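Local atomic coordinates of secreted protein ASP-2 (Necator americanus, PDB entry 1U53), a protein that is of unsettled biochemical function but belongs to the pathogenesis-related-1 (CAP) family and serves as a vaccine antigen against human hookworm infection. Residues K68-K73 with E151-M156; T136-Q141 with C161-A166. One frame throughout, in Å; residues are numbered along the deposited sequence.

Interaction 1 of 2, residues K68-K73 with E151-M156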
loop_
_atom_site.group_PDB
_atom_site.type_symbol
_atom_site.label_atom_id
_atom_site.label_comp_id
_atom_site.label_asym_id
_atom_site.label_seq_id
_atom_site.Cartn_x
_atom_site.Cartn_y
_atom_site.Cartn_z
ATOM N N LYS A 68 0.191 13.292 -12.539
ATOM C CA LYS A 68 0.486 14.503 -13.311
ATOM C C LYS A 68 -0.761 15.185 -13.856
ATOM O O LYS A 68 -0.706 16.362 -14.234
ATOM C CB LYS A 68 1.409 14.175 -14.486
ATOM C CG LYS A 68 2.836 13.885 -14.032
ATOM C CD LYS A 68 3.485 15.179 -13.640
ATOM C CE LYS A 68 5.002 15.100 -13.581
ATOM N NZ LYS A 68 5.542 16.280 -12.840
ATOM N N GLN A 69 -1.885 14.469 -13.962
ATOM C CA GLN A 69 -3.112 15.121 -14.454
ATOM C C GLN A 69 -3.773 16.048 -13.432
ATOM O O GLN A 69 -4.641 16.860 -13.786
ATOM C CB GLN A 69 -4.129 14.083 -14.880
ATOM C CG GLN A 69 -3.647 13.115 -15.926
ATOM C CD GLN A 69 -4.642 11.998 -16.152
ATOM O OE1 GLN A 69 -5.835 12.245 -16.445
ATOM N NE2 GLN A 69 -4.178 10.762 -16.033
ATOM N N CYS A 70 -3.383 15.928 -12.157
ATOM C CA CYS A 70 -3.815 16.839 -11.104
ATOM C C CYS A 70 -5.344 16.866 -10.966
ATOM O O CYS A 70 -5.940 17.907 -10.758
ATOM C CB CYS A 70 -3.242 18.251 -11.343
ATOM S SG CYS A 70 -1.485 18.304 -10.897
ATOM N N VAL A 71 -5.950 15.693 -11.131
ATOM C CA VAL A 71 -7.369 15.447 -10.851
ATOM C C VAL A 71 -7.380 14.297 -9.853
ATOM O O VAL A 71 -6.758 13.244 -10.082
ATOM C CB VAL A 71 -8.136 15.026 -12.085
ATOM C CG1 VAL A 71 -9.597 14.828 -11.723
ATOM C CG2 VAL A 71 -8.015 16.132 -13.183
ATOM N N PHE A 72 -8.038 14.518 -8.728
ATOM C CA PHE A 72 -8.113 13.464 -7.698
ATOM C C PHE A 72 -9.089 12.387 -8.169
ATOM O O PHE A 72 -10.306 12.515 -7.976
ATOM C CB PHE A 72 -8.604 14.076 -6.381
ATOM C CG PHE A 72 -8.585 13.113 -5.203
ATOM C CD1 PHE A 72 -7.391 12.735 -4.602
ATOM C CD2 PHE A 72 -9.759 12.579 -4.704
ATOM C CE1 PHE A 72 -7.404 11.854 -3.527
ATOM C CE2 PHE A 72 -9.773 11.697 -3.607
ATOM C CZ PHE A 72 -8.594 11.317 -3.039
ATOM N N LYS A 73 -8.568 11.331 -8.801
ATOM C CA LYS A 73 -9.444 10.312 -9.366
ATOM C C LYS A 73 -8.647 9.051 -9.620
ATOM O O LYS A 73 -7.512 9.095 -10.095
ATOM C CB LYS A 73 -10.037 10.806 -10.707
ATOM C CG LYS A 73 -11.231 9.955 -11.178
ATOM C CD LYS A 73 -11.615 10.294 -12.624
ATOM C CE LYS A 73 -12.815 9.443 -13.070
ATOM N NZ LYS A 73 -13.890 9.411 -12.033
ATOM N N GLU A 151 2.807 14.694 -6.736
ATOM C CA GLU A 151 2.786 15.860 -7.616
ATOM C C GLU A 151 2.315 17.082 -6.868
ATOM O O GLU A 151 1.284 17.045 -6.210
ATOM C CB GLU A 151 1.834 15.607 -8.789
ATOM C CG GLU A 151 1.728 16.773 -9.812
ATOM C CD GLU A 151 2.975 17.028 -10.652
ATOM O OE1 GLU A 151 4.026 16.412 -10.408
ATOM O OE2 GLU A 151 2.908 17.923 -11.554
ATOM N N ALA A 152 3.035 18.198 -7.029
ATOM C CA ALA A 152 2.582 19.450 -6.451
ATOM C C ALA A 152 1.712 20.125 -7.464
ATOM O O ALA A 152 2.224 20.811 -8.365
ATOM C CB ALA A 152 3.762 20.345 -6.123
ATOM N N CYS A 153 0.401 19.934 -7.343
ATOM C CA CYS A 153 -0.522 20.535 -8.276
ATOM C C CYS A 153 -0.829 21.937 -7.819
ATOM O O CYS A 153 -0.372 22.374 -6.757
ATOM C CB CYS A 153 -1.808 19.730 -8.324
ATOM S SG CYS A 153 -1.575 18.041 -8.847
ATOM N N SER A 154 -1.626 22.655 -8.593
ATOM C CA SER A 154 -1.854 24.064 -8.260
ATOM C C SER A 154 -2.499 24.209 -6.885
ATOM O O SER A 154 -2.105 25.082 -6.091
ATOM C CB SER A 154 -2.726 24.724 -9.326
ATOM O OG SER A 154 -2.046 24.697 -10.573
ATOM N N ASN A 155 -3.467 23.346 -6.590
ATOM C CA ASN A 155 -4.245 23.457 -5.358
ATOM C C ASN A 155 -4.262 22.248 -4.440
ATOM O O ASN A 155 -5.050 22.212 -3.495
ATOM C CB ASN A 155 -5.689 23.854 -5.678
ATOM C CG ASN A 155 -5.797 25.310 -6.077
ATOM O OD1 ASN A 155 -4.786 26.005 -6.202
ATOM N ND2 ASN A 155 -7.008 25.785 -6.254
ATOM N N MET A 156 -3.396 21.274 -4.696
ATOM C CA MET A 156 -3.291 20.116 -3.816
ATOM C C MET A 156 -1.935 19.467 -4.019
ATOM O O MET A 156 -1.315 19.617 -5.077
ATOM C CB MET A 156 -4.371 19.060 -4.119
ATOM C CG MET A 156 -4.243 18.466 -5.545
ATOM S SD MET A 156 -5.467 17.147 -5.759
ATOM C CE MET A 156 -5.348 16.979 -7.535
HETATM O O HOH W 1 1.030 18.251 -13.571
#

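Interaction 2 of 2, residues T136-Q141 with C161-A166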
loop_
_atom_site.group_PDB
_atom_site.type_symbol
_atom_site.label_atom_id
_atom_site.label_comp_id
_atom_site.label_asym_id
_atom_site.label_seq_id
_atom_site.Cartn_x
_atom_site.Cartn_y
_atom_site.Cartn_z
ATOM N N THR A 136 -6.411 -2.474 2.780
ATOM C CA THR A 136 -6.329 -3.870 2.315
ATOM C C THR A 136 -5.370 -3.974 1.122
ATOM O O THR A 136 -4.725 -4.995 0.926
ATOM C CB THR A 136 -7.719 -4.446 1.941
ATOM O OG1 THR A 136 -8.322 -3.604 0.944
ATOM C CG2 THR A 136 -8.598 -4.481 3.141
ATOM N N GLN A 137 -5.285 -2.917 0.300
ATOM C CA GLN A 137 -4.287 -2.956 -0.758
ATOM C C GLN A 137 -2.842 -2.857 -0.199
ATOM O O GLN A 137 -1.941 -3.530 -0.672
ATOM C CB GLN A 137 -4.583 -1.900 -1.847
ATOM C CG GLN A 137 -3.529 -1.837 -2.940
ATOM C CD GLN A 137 -3.373 -3.151 -3.764
ATOM O OE1 GLN A 137 -2.547 -4.049 -3.428
ATOM N NE2 GLN A 137 -4.102 -3.232 -4.870
ATOM N N MET A 138 -2.632 -2.040 0.843
ATOM C CA MET A 138 -1.280 -1.913 1.353
ATOM C C MET A 138 -0.789 -3.263 1.878
ATOM O O MET A 138 0.397 -3.548 1.785
ATOM C CB MET A 138 -1.220 -0.916 2.519
ATOM C CG MET A 138 -1.256 0.515 2.035
ATOM S SD MET A 138 -1.078 1.682 3.434
ATOM C CE MET A 138 0.706 1.513 3.699
ATOM N N VAL A 139 -1.671 -4.050 2.520
ATOM C CA VAL A 139 -1.241 -5.317 3.113
ATOM C C VAL A 139 -1.690 -6.569 2.347
ATOM O O VAL A 139 -1.741 -7.656 2.921
ATOM C CB VAL A 139 -1.665 -5.436 4.610
ATOM C CG1 VAL A 139 -1.092 -4.215 5.454
ATOM C CG2 VAL A 139 -3.216 -5.508 4.759
ATOM N N TRP A 140 -2.012 -6.406 1.055
ATOM C CA TRP A 140 -2.405 -7.542 0.228
ATOM C C TRP A 140 -1.200 -8.484 0.044
ATOM O O TRP A 140 -0.146 -8.075 -0.431
ATOM C CB TRP A 140 -2.887 -7.020 -1.127
ATOM C CG TRP A 140 -3.686 -8.048 -1.889
ATOM C CD1 TRP A 140 -3.260 -8.870 -2.880
ATOM C CD2 TRP A 140 -5.086 -8.295 -1.719
ATOM N NE1 TRP A 140 -4.336 -9.629 -3.359
ATOM C CE2 TRP A 140 -5.450 -9.316 -2.633
ATOM C CE3 TRP A 140 -6.060 -7.774 -0.859
ATOM C CZ2 TRP A 140 -6.763 -9.810 -2.708
ATOM C CZ3 TRP A 140 -7.351 -8.257 -0.924
ATOM C CH2 TRP A 140 -7.696 -9.275 -1.848
ATOM N N GLN A 141 -1.363 -9.741 0.454
ATOM C CA GLN A 141 -0.238 -10.662 0.582
ATOM C C GLN A 141 0.526 -10.752 -0.712
ATOM O O GLN A 141 1.766 -10.736 -0.702
ATOM C CB GLN A 141 -0.776 -12.017 1.000
ATOM C CG GLN A 141 0.228 -13.143 0.823
ATOM C CD GLN A 141 -0.418 -14.430 1.179
ATOM O OE1 GLN A 141 -0.843 -14.598 2.291
ATOM N NE2 GLN A 141 -0.503 -15.350 0.221
ATOM N N CYS A 161 -0.116 5.869 -5.366
ATOM C CA CYS A 161 0.712 4.651 -5.396
ATOM C C CYS A 161 0.023 3.566 -6.224
ATOM O O CYS A 161 -1.205 3.444 -6.170
ATOM C CB CYS A 161 0.893 4.074 -3.994
ATOM S SG CYS A 161 2.106 5.002 -3.014
ATOM N N GLN A 162 0.785 2.813 -7.005
ATOM C CA GLN A 162 0.184 1.650 -7.669
ATOM C C GLN A 162 0.895 0.383 -7.189
ATOM O O GLN A 162 1.991 0.447 -6.661
ATOM C CB GLN A 162 0.166 1.797 -9.206
ATOM C CG GLN A 162 -0.888 2.825 -9.607
ATOM C CD GLN A 162 -0.858 3.260 -11.074
ATOM O OE1 GLN A 162 -0.055 2.752 -11.849
ATOM N NE2 GLN A 162 -1.763 4.192 -11.460
ATOM N N TYR A 163 0.248 -0.765 -7.422
ATOM C CA TYR A 163 0.522 -2.007 -6.682
ATOM C C TYR A 163 0.431 -3.192 -7.646
ATOM O O TYR A 163 -0.640 -3.393 -8.287
ATOM C CB TYR A 163 -0.594 -2.167 -5.636
ATOM C CG TYR A 163 -0.506 -1.130 -4.544
ATOM C CD1 TYR A 163 0.226 -1.386 -3.388
ATOM C CD2 TYR A 163 -1.192 0.078 -4.646
ATOM C CE1 TYR A 163 0.310 -0.394 -2.373
ATOM C CE2 TYR A 163 -1.120 1.072 -3.622
ATOM C CZ TYR A 163 -0.418 0.808 -2.497
ATOM O OH TYR A 163 -0.342 1.805 -1.547
ATOM N N GLY A 164 1.522 -3.959 -7.752
ATOM C CA GLY A 164 1.619 -5.162 -8.653
ATOM C C GLY A 164 1.808 -6.430 -7.864
ATOM O O GLY A 164 2.741 -6.475 -7.105
ATOM N N PRO A 165 1.263 -7.552 -8.373
ATOM C CA PRO A 165 -0.101 -7.619 -8.874
ATOM C C PRO A 165 -1.143 -6.881 -8.088
ATOM O O PRO A 165 -0.976 -6.669 -6.884
ATOM C CB PRO A 165 -0.433 -9.105 -8.958
ATOM C CG PRO A 165 0.724 -9.829 -8.497
ATOM C CD PRO A 165 1.818 -8.880 -8.040
ATOM N N ALA A 166 -2.227 -6.526 -8.761
ATOM C CA ALA A 166 -3.325 -5.809 -8.089
ATOM C C ALA A 166 -3.926 -6.588 -6.914
ATOM O O ALA A 166 -4.095 -7.815 -6.987
ATOM C CB ALA A 166 -4.443 -5.457 -9.062
HETATM O O HOH W 2 -2.930 -10.189 -6.190
#

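Interaction 1 of 2, residues K68-K73 with E151-M156
C70 and C153 are joined by a disulfide at the edge of the CAP-family alpha-beta fold, tying the chain just past helix 57-67 to the turn that follows strand 145-152. The SG atoms are 2.1 Å apart with a torsion of -86° about the S-S bond, near the relaxed value. C70, with positive phi, is where the chain leaves the helix, and its CB points toward the turn. The close-packed part lies around this bridge. CG of E151 sits 3.7 Å from C70 SG. M156 is buried and extended beyond CG, which brings its methyl CE to 3.4 Å from C70 O; farther along the packing slackens, with CB of F72 4.4 Å from M156 SD, and both side chains touch M89 of strand 84-90. The looser side is polar and more exposed. There the side chains of K68 and E151 cross at about a right angle in a salt bridge, and Y149 OH gives the ammonium group a second partner. A water spans the same pair, donating to K68 O and E151 OE2. The direct bond, K68 NZ to E151 OE1 at 2.9 Å, meets the oxygen on its syn side, 28° out of the carboxylate plane.

Interaction 2 of 2, residues T136-Q141 with C161-A166
The last turn of helix 133-138 lies beside the end of strand 157-164, with Q137 and Y163 facing each other at a CA-to-CA distance of 7.7 Å. This is helix-on-sheet packing in the buried centre of the CAP alpha-beta-alpha sandwich. V139 is the first residue to leave helical geometry, and the chain then runs on through W140, while the strand gives way to loop after G164. No direct hydrogen bond joins the two segments, so side-chain packing and one water make the contact.

Q137 carries most of it. With CG anti to the backbone N (chi1 177°) and the chain bent at chi2, its CG methylene lies over one face of the Y163 ring. CG stands 3.5 Å from the ring centroid in a CH-pi contact, 17° off the normal. Beyond it the amide group lies nearly parallel to the ring, their planes 7° apart, but it is shifted toward CB of Y163, which is 3.5 Å from Q137 CD. The glutamine and tyrosine side chains run antiparallel, one past the other.

At the far end of the tyrosine, CG of M138 comes to 3.9 Å from Y163 OH. That buried hydroxyl has its hydrogen-bond partners elsewhere, in H24 NE2 of helix 14-32 and N86 ND2 of strand 84-90. W108 of helix 97-109 also touches both M138 and Y163, so the tyrosine meets helices 14-32, 97-109 and 133-138 as well as the neighbouring strand 84-90.

Toward the partly exposed A166, the contact is bridged by water. W140 NE1 and A166 O are 4.1 Å apart; the water donates to A166 O at 2.8 Å and accepts a weak bond from W140 NE1 at 3.2 Å.

Overall arrangement
From the N terminus, the chain passes through helix 57-67 into 68-73 and reaches 136-141 at the end of helix 133-138. Segment 151-156 begins at the end of strand 145-152, and there interaction 1 closes a loop of 77 intervening residues. Segment 161-166 begins within strand 157-164 and runs past its end, and interaction 2 closes a shorter loop, with 19 residues between its segments. The segments alternate, so the two loops cross. Both contacts reach the same sheet through neighbouring antiparallel strands: interaction 1 ties the end of strand 145-152, and the turn after it, to the chain leaving helix 57-67, and interaction 2 packs helix 133-138 against strand 157-164. Their centres are about 22 Å apart.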